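Local coordinates for protein AxyAgu115A (Amphibacillus xylanus NBRC 15112, PDB 6NPS) that acts as a family GH115 alpha-glucuronidase, probably hydrolysing the bond that joins glucuronic acid side groups to the xylan backbone of hemicellulose, at residues E554-V559 against V620-T625; P227-V232 against L288-H293. The protein carries 3 engineered substitutions. All blocks are in the same frame, centred on the assembly; numbering follows the deposited sequence.

Both contacts pair segments of helices, but in different parts of the chain and by different chemistry. Contact 2 (227-232 with 288-293) belongs to the family GH115 barrel region and is partly buried: methyl groups meet between two helix ends, and a guanidinium group lies flat against a leucine. Contact 1 (554-559 with 620-625) lies at the surface of the helical region that follows, where one polar bond between two long side chains bridges two well-separated helices. No helix is common to the two pairs. The centres of contact 1 and contact 2 are about 41 Å apart and the nearest atoms of contact 1 and contact 2 about 21 Å, so they do not touch.

Contact 1. Residues E554-V559 against V620-T625; sequences ELYQEV and VDEYHT
Tyr556 and Glu622 reach toward each other from opposite directions and meet at their polar ends. The phenol gives its proton to the carboxylate in a short hydrogen bond, Tyr556 OH to Glu622 OE2 at 2.5 Å. OE2 receives it through its syn lone pair, on the side of OE1, yet Glu622 OE1 itself stays 3.5 Å from Tyr556 OH. Seen from the ring, the acceptor sits at the edge and in plane, displaced to the CE2 side, with Tyr556 CE2 3.7 Å from Glu622 OE2. Ring and carboxylate are turned almost perpendicular, 84° between planes. Length makes the bridge possible: the nearest CA atoms, those of Tyr556 and Glu622, are 12.8 Å apart. In each residue CG stands anti to the backbone N (chi1 -177° in both), and Glu622 continues outward in an extended chain, which carries its carboxylate across the gap. The frame is three successive helices, 537-558, 564-596 and 601-629. The first and third run in nearly the same direction at this level, as expected when a reversed helix connects them, and the bond spans from one to the other. Helix 564-596 supplies the second shell: Phe564 meets the Tyr556 ring edge-to-face, Tyr572 meets it with planes at about 40°, and Phe568 touches Glu622. These aromatic neighbours probably limit how far the phenol can swing from its acceptor.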
loop_
_atom_site.group_PDB
_atom_site.type_symbol
_atom_site.label_atom_id
_atom_site.label_comp_id
_atom_site.label_asym_id
_atom_site.label_seq_id
_atom_site.Cartn_x
_atom_site.Cartn_y
_atom_site.Cartn_z
ATOM N N GLU A 554 9.346 -35.040 12.446
ATOM C CA GLU A 554 9.316 -36.347 13.094
ATOM C C GLU A 554 10.191 -37.328 12.333
ATOM O O GLU A 554 11.009 -38.045 12.928
ATOM C CB GLU A 554 7.888 -36.889 13.163
ATOM C CG GLU A 554 6.942 -36.137 14.052
ATOM C CD GLU A 554 5.510 -36.673 13.941
ATOM O OE1 GLU A 554 5.340 -37.875 13.628
ATOM O OE2 GLU A 554 4.560 -35.886 14.160
ATOM N N LEU A 555 10.029 -37.385 11.002
ATOM C CA LEU A 555 10.807 -38.369 10.245
ATOM C C LEU A 555 12.285 -37.998 10.178
ATOM O O LEU A 555 13.141 -38.883 10.089
ATOM C CB LEU A 555 10.227 -38.537 8.834
ATOM C CG LEU A 555 8.760 -38.983 8.810
ATOM C CD1 LEU A 555 8.235 -39.037 7.396
ATOM C CD2 LEU A 555 8.603 -40.344 9.478
ATOM N N TYR A 556 12.598 -36.699 10.175
ATOM C CA TYR A 556 13.989 -36.232 10.250
ATOM C C TYR A 556 14.695 -36.830 11.462
ATOM O O TYR A 556 15.846 -37.267 11.368
ATOM C CB TYR A 556 13.967 -34.687 10.313
ATOM C CG TYR A 556 15.284 -33.950 10.314
ATOM C CD1 TYR A 556 15.981 -33.749 11.496
ATOM C CD2 TYR A 556 15.793 -33.376 9.149
ATOM C CE1 TYR A 556 17.170 -33.039 11.514
ATOM C CE2 TYR A 556 16.997 -32.663 9.148
ATOM C CZ TYR A 556 17.678 -32.508 10.324
ATOM O OH TYR A 556 18.866 -31.813 10.352
ATOM N N GLN A 557 14.002 -36.885 12.601
ATOM C CA GLN A 557 14.602 -37.457 13.793
ATOM C C GLN A 557 14.531 -38.977 13.819
ATOM O O GLN A 557 15.358 -39.619 14.479
ATOM C CB GLN A 557 13.990 -36.935 15.059
ATOM C CG GLN A 557 15.116 -37.007 16.063
ATOM C CD GLN A 557 14.694 -36.732 17.472
ATOM O OE1 GLN A 557 14.208 -37.623 18.177
ATOM N NE2 GLN A 557 14.819 -35.477 17.889
ATOM N N GLU A 558 13.549 -39.581 13.148
ATOM C CA GLU A 558 13.422 -41.052 13.203
ATOM C C GLU A 558 14.286 -41.784 12.175
ATOM O O GLU A 558 14.740 -42.898 12.449
ATOM C CB GLU A 558 11.957 -41.459 13.037
ATOM C CG GLU A 558 11.138 -41.109 14.279
ATOM C CD GLU A 558 9.655 -40.934 13.986
ATOM O OE1 GLU A 558 8.948 -40.356 14.845
ATOM O OE2 GLU A 558 9.198 -41.383 12.908
ATOM N N VAL A 559 14.541 -41.198 11.003
ATOM C CA VAL A 559 15.315 -41.918 9.985
ATOM C C VAL A 559 16.701 -42.267 10.516
ATOM O O VAL A 559 17.324 -41.487 11.240
ATOM C CB VAL A 559 15.395 -41.104 8.680
ATOM C CG1 VAL A 559 16.196 -39.813 8.876
ATOM C CG2 VAL A 559 15.980 -41.974 7.515
ATOM N N VAL A 620 19.005 -24.455 3.086
ATOM C CA VAL A 620 19.839 -24.495 1.878
ATOM C C VAL A 620 21.273 -24.864 2.232
ATOM O O VAL A 620 21.895 -25.713 1.566
ATOM C CB VAL A 620 19.776 -23.147 1.127
ATOM C CG1 VAL A 620 20.844 -23.078 0.033
ATOM C CG2 VAL A 620 18.378 -22.907 0.537
ATOM N N ASP A 621 21.829 -24.225 3.269
ATOM C CA ASP A 621 23.186 -24.549 3.697
ATOM C C ASP A 621 23.309 -26.012 4.082
ATOM O O ASP A 621 24.305 -26.669 3.737
ATOM C CB ASP A 621 23.604 -23.674 4.876
ATOM C CG ASP A 621 23.800 -22.231 4.480
ATOM O OD1 ASP A 621 23.470 -21.337 5.293
ATOM O OD2 ASP A 621 24.277 -21.998 3.345
ATOM N N GLU A 622 22.324 -26.532 4.830
ATOM C CA GLU A 622 22.333 -27.952 5.168
ATOM C C GLU A 622 22.318 -28.809 3.904
ATOM O O GLU A 622 23.073 -29.782 3.794
ATOM C CB GLU A 622 21.152 -28.289 6.098
ATOM C CG GLU A 622 21.138 -29.755 6.569
ATOM C CD GLU A 622 20.146 -30.049 7.745
ATOM O OE1 GLU A 622 19.297 -29.176 8.077
ATOM O OE2 GLU A 622 20.231 -31.171 8.329
ATOM N N TYR A 623 21.517 -28.426 2.909
ATOM C CA TYR A 623 21.428 -29.209 1.680
ATOM C C TYR A 623 22.768 -29.253 0.946
ATOM O O TYR A 623 23.157 -30.291 0.389
ATOM C CB TYR A 623 20.358 -28.584 0.817
ATOM C CG TYR A 623 20.060 -29.250 -0.498
ATOM C CD1 TYR A 623 19.669 -30.591 -0.568
ATOM C CD2 TYR A 623 20.101 -28.511 -1.661
ATOM C CE1 TYR A 623 19.359 -31.194 -1.804
ATOM C CE2 TYR A 623 19.771 -29.075 -2.887
ATOM C CZ TYR A 623 19.401 -30.413 -2.952
ATOM O OH TYR A 623 19.066 -30.941 -4.162
ATOM N N HIS A 624 23.500 -28.140 0.968
ATOM C CA HIS A 624 24.776 -28.010 0.290
ATOM C C HIS A 624 25.917 -28.691 1.031
ATOM O O HIS A 624 26.989 -28.845 0.447
ATOM C CB HIS A 624 25.097 -26.524 0.094
ATOM C CG HIS A 624 24.239 -25.875 -0.942
ATOM N ND1 HIS A 624 24.103 -24.509 -1.053
ATOM C CD2 HIS A 624 23.439 -26.411 -1.894
ATOM C CE1 HIS A 624 23.265 -24.234 -2.039
ATOM N NE2 HIS A 624 22.847 -25.369 -2.564
ATOM N N THR A 625 25.722 -29.114 2.284
ATOM C CA THR A 625 26.784 -29.794 3.002
ATOM C C THR A 625 26.519 -31.271 3.324
ATOM O O THR A 625 27.466 -31.969 3.702
ATOM C CB THR A 625 27.117 -29.041 4.301
ATOM O OG1 THR A 625 25.962 -28.974 5.124
ATOM C CG2 THR A 625 27.555 -27.606 3.987
#

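Contact 2. Residues P227-V232 against L288-H293; sequences PGLANV and LKRTGH
Two helices of the barrel region meet here: the first turn of helix 230-238 packs alongside the last turn of helix 277-291. Leu229, at the N-cap position, puts one methyl over a face of the Arg290 guanidinium, CD2 lying 3.8 Å above the plane and offset toward the rim. Its nearest atom there is NH2, with Leu229 CD2 to Arg290 NH2 at 3.9 Å. Arg290 arrives by an extended chain from CG to NE, its CG anti to the backbone N (chi1 -151°), and the two side chains cross at a slant. Leu229 CD2 also meets Thr291 CG2 at 4.1 Å. Deeper in, Val232 CG1 approaches Thr291 CG2 at 4.3 Å, so the threonine methyl is shared between both hydrophobic partners. A type II' turn from Pro227 to Ala230, closed by Ala230 N to Pro227 O at 3.2 Å, leads into the helix, and Leu229 at its third position points toward the other segment. The polar end of Arg290 forms a salt bridge from NH1 to Asp224, which probably helps fix the guanidinium with its face toward the leucine methyl. With an alanine in place of Arg290, Leu229 would probably lose the flat surface it packs on and Asp224 its ion-pair mate. Helix 230-238 precedes strand 241-242 and helix 277-291 precedes strand 298-300, successive helix-to-strand steps in the eight parallel strands of a TIM-type (beta/alpha)8 barrel.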
loop_
_atom_site.group_PDB
_atom_site.type_symbol
_atom_site.label_atom_id
_atom_site.label_comp_id
_atom_site.label_asym_id
_atom_site.label_seq_id
_atom_site.Cartn_x
_atom_site.Cartn_y
_atom_site.Cartn_z
ATOM N N PRO A 227 36.542 -33.918 -21.769
ATOM C CA PRO A 227 37.118 -33.067 -22.829
ATOM C C PRO A 227 36.926 -33.646 -24.239
ATOM O O PRO A 227 36.701 -34.852 -24.353
ATOM C CB PRO A 227 38.608 -33.013 -22.472
ATOM C CG PRO A 227 38.642 -33.220 -21.005
ATOM C CD PRO A 227 37.532 -34.215 -20.719
ATOM N N GLY A 228 37.016 -32.798 -25.267
ATOM C CA GLY A 228 36.794 -33.249 -26.630
ATOM C C GLY A 228 35.443 -33.933 -26.766
ATOM O O GLY A 228 34.446 -33.537 -26.151
ATOM N N LEU A 229 35.421 -35.008 -27.549
ATOM C CA LEU A 229 34.214 -35.762 -27.848
ATOM C C LEU A 229 33.860 -36.808 -26.806
ATOM O O LEU A 229 32.980 -37.623 -27.071
ATOM C CB LEU A 229 34.389 -36.497 -29.196
ATOM C CG LEU A 229 34.398 -35.560 -30.378
ATOM C CD1 LEU A 229 35.039 -36.354 -31.538
ATOM C CD2 LEU A 229 32.995 -35.084 -30.720
ATOM N N ALA A 230 34.512 -36.837 -25.643
ATOM C CA ALA A 230 34.235 -37.927 -24.698
ATOM C C ALA A 230 32.776 -37.979 -24.218
ATOM O O ALA A 230 32.287 -39.071 -23.893
ATOM C CB ALA A 230 35.198 -37.848 -23.510
ATOM N N ASN A 231 32.045 -36.853 -24.146
ATOM C CA ASN A 231 30.636 -36.956 -23.731
ATOM C C ASN A 231 29.812 -37.678 -24.807
ATOM O O ASN A 231 28.980 -38.563 -24.516
ATOM C CB ASN A 231 30.007 -35.566 -23.482
ATOM C CG ASN A 231 30.603 -34.821 -22.313
ATOM O OD1 ASN A 231 31.081 -35.417 -21.350
ATOM N ND2 ASN A 231 30.571 -33.482 -22.387
ATOM N N VAL A 232 29.990 -37.255 -26.054
ATOM C CA VAL A 232 29.312 -37.849 -27.195
ATOM C C VAL A 232 29.658 -39.330 -27.296
ATOM O O VAL A 232 28.782 -40.183 -27.532
ATOM C CB VAL A 232 29.736 -37.094 -28.463
ATOM C CG1 VAL A 232 29.156 -37.737 -29.686
ATOM C CG2 VAL A 232 29.300 -35.670 -28.359
ATOM N N LEU A 288 27.288 -31.833 -38.960
ATOM C CA LEU A 288 26.788 -33.157 -39.314
ATOM C C LEU A 288 27.931 -34.130 -39.589
ATOM O O LEU A 288 27.830 -35.320 -39.258
ATOM C CB LEU A 288 25.862 -33.056 -40.536
ATOM C CG LEU A 288 24.603 -32.210 -40.340
ATOM C CD1 LEU A 288 23.990 -31.887 -41.701
ATOM C CD2 LEU A 288 23.577 -32.914 -39.416
ATOM N N LYS A 289 29.014 -33.653 -40.203
ATOM C CA LYS A 289 30.194 -34.496 -40.389
ATOM C C LYS A 289 30.824 -34.886 -39.057
ATOM O O LYS A 289 31.402 -35.969 -38.946
ATOM C CB LYS A 289 31.232 -33.773 -41.246
ATOM C CG LYS A 289 30.923 -33.710 -42.725
ATOM C CD LYS A 289 32.141 -33.174 -43.500
ATOM C CE LYS A 289 31.866 -33.089 -45.001
ATOM N NZ LYS A 289 33.066 -32.648 -45.782
ATOM N N ARG A 290 30.733 -34.021 -38.038
ATOM C CA ARG A 290 31.492 -34.259 -36.813
ATOM C C ARG A 290 30.815 -35.286 -35.904
ATOM O O ARG A 290 31.496 -36.105 -35.281
ATOM C CB ARG A 290 31.711 -32.941 -36.071
ATOM C CG ARG A 290 32.979 -32.911 -35.248
ATOM C CD ARG A 290 32.993 -31.728 -34.296
ATOM N NE ARG A 290 33.975 -31.910 -33.234
ATOM C CZ ARG A 290 33.831 -31.427 -32.004
ATOM N NH1 ARG A 290 32.744 -30.733 -31.697
ATOM N NH2 ARG A 290 34.761 -31.642 -31.083
ATOM N N THR A 291 29.494 -35.250 -35.763
ATOM C CA THR A 291 28.850 -36.214 -34.878
ATOM C C THR A 291 27.683 -36.934 -35.552
ATOM O O THR A 291 26.904 -37.608 -34.866
ATOM C CB THR A 291 28.384 -35.546 -33.559
ATOM O OG1 THR A 291 27.338 -34.612 -33.824
ATOM C CG2 THR A 291 29.548 -34.841 -32.883
ATOM N N GLY A 292 27.574 -36.862 -36.881
ATOM C CA GLY A 292 26.452 -37.499 -37.550
ATOM C C GLY A 292 26.433 -39.015 -37.445
ATOM O O GLY A 292 25.374 -39.628 -37.637
ATOM N N HIS A 293 27.553 -39.637 -37.117
ATOM C CA HIS A 293 27.578 -41.099 -37.079
ATOM C C HIS A 293 27.264 -41.671 -35.698
ATOM O O HIS A 293 27.193 -42.901 -35.551
ATOM C CB HIS A 293 28.929 -41.617 -37.556
ATOM C CG HIS A 293 30.082 -41.148 -36.728
ATOM N ND1 HIS A 293 30.491 -39.831 -36.696
ATOM C CD2 HIS A 293 30.923 -41.823 -35.909
ATOM C CE1 HIS A 293 31.533 -39.715 -35.893
ATOM N NE2 HIS A 293 31.818 -40.909 -35.405
#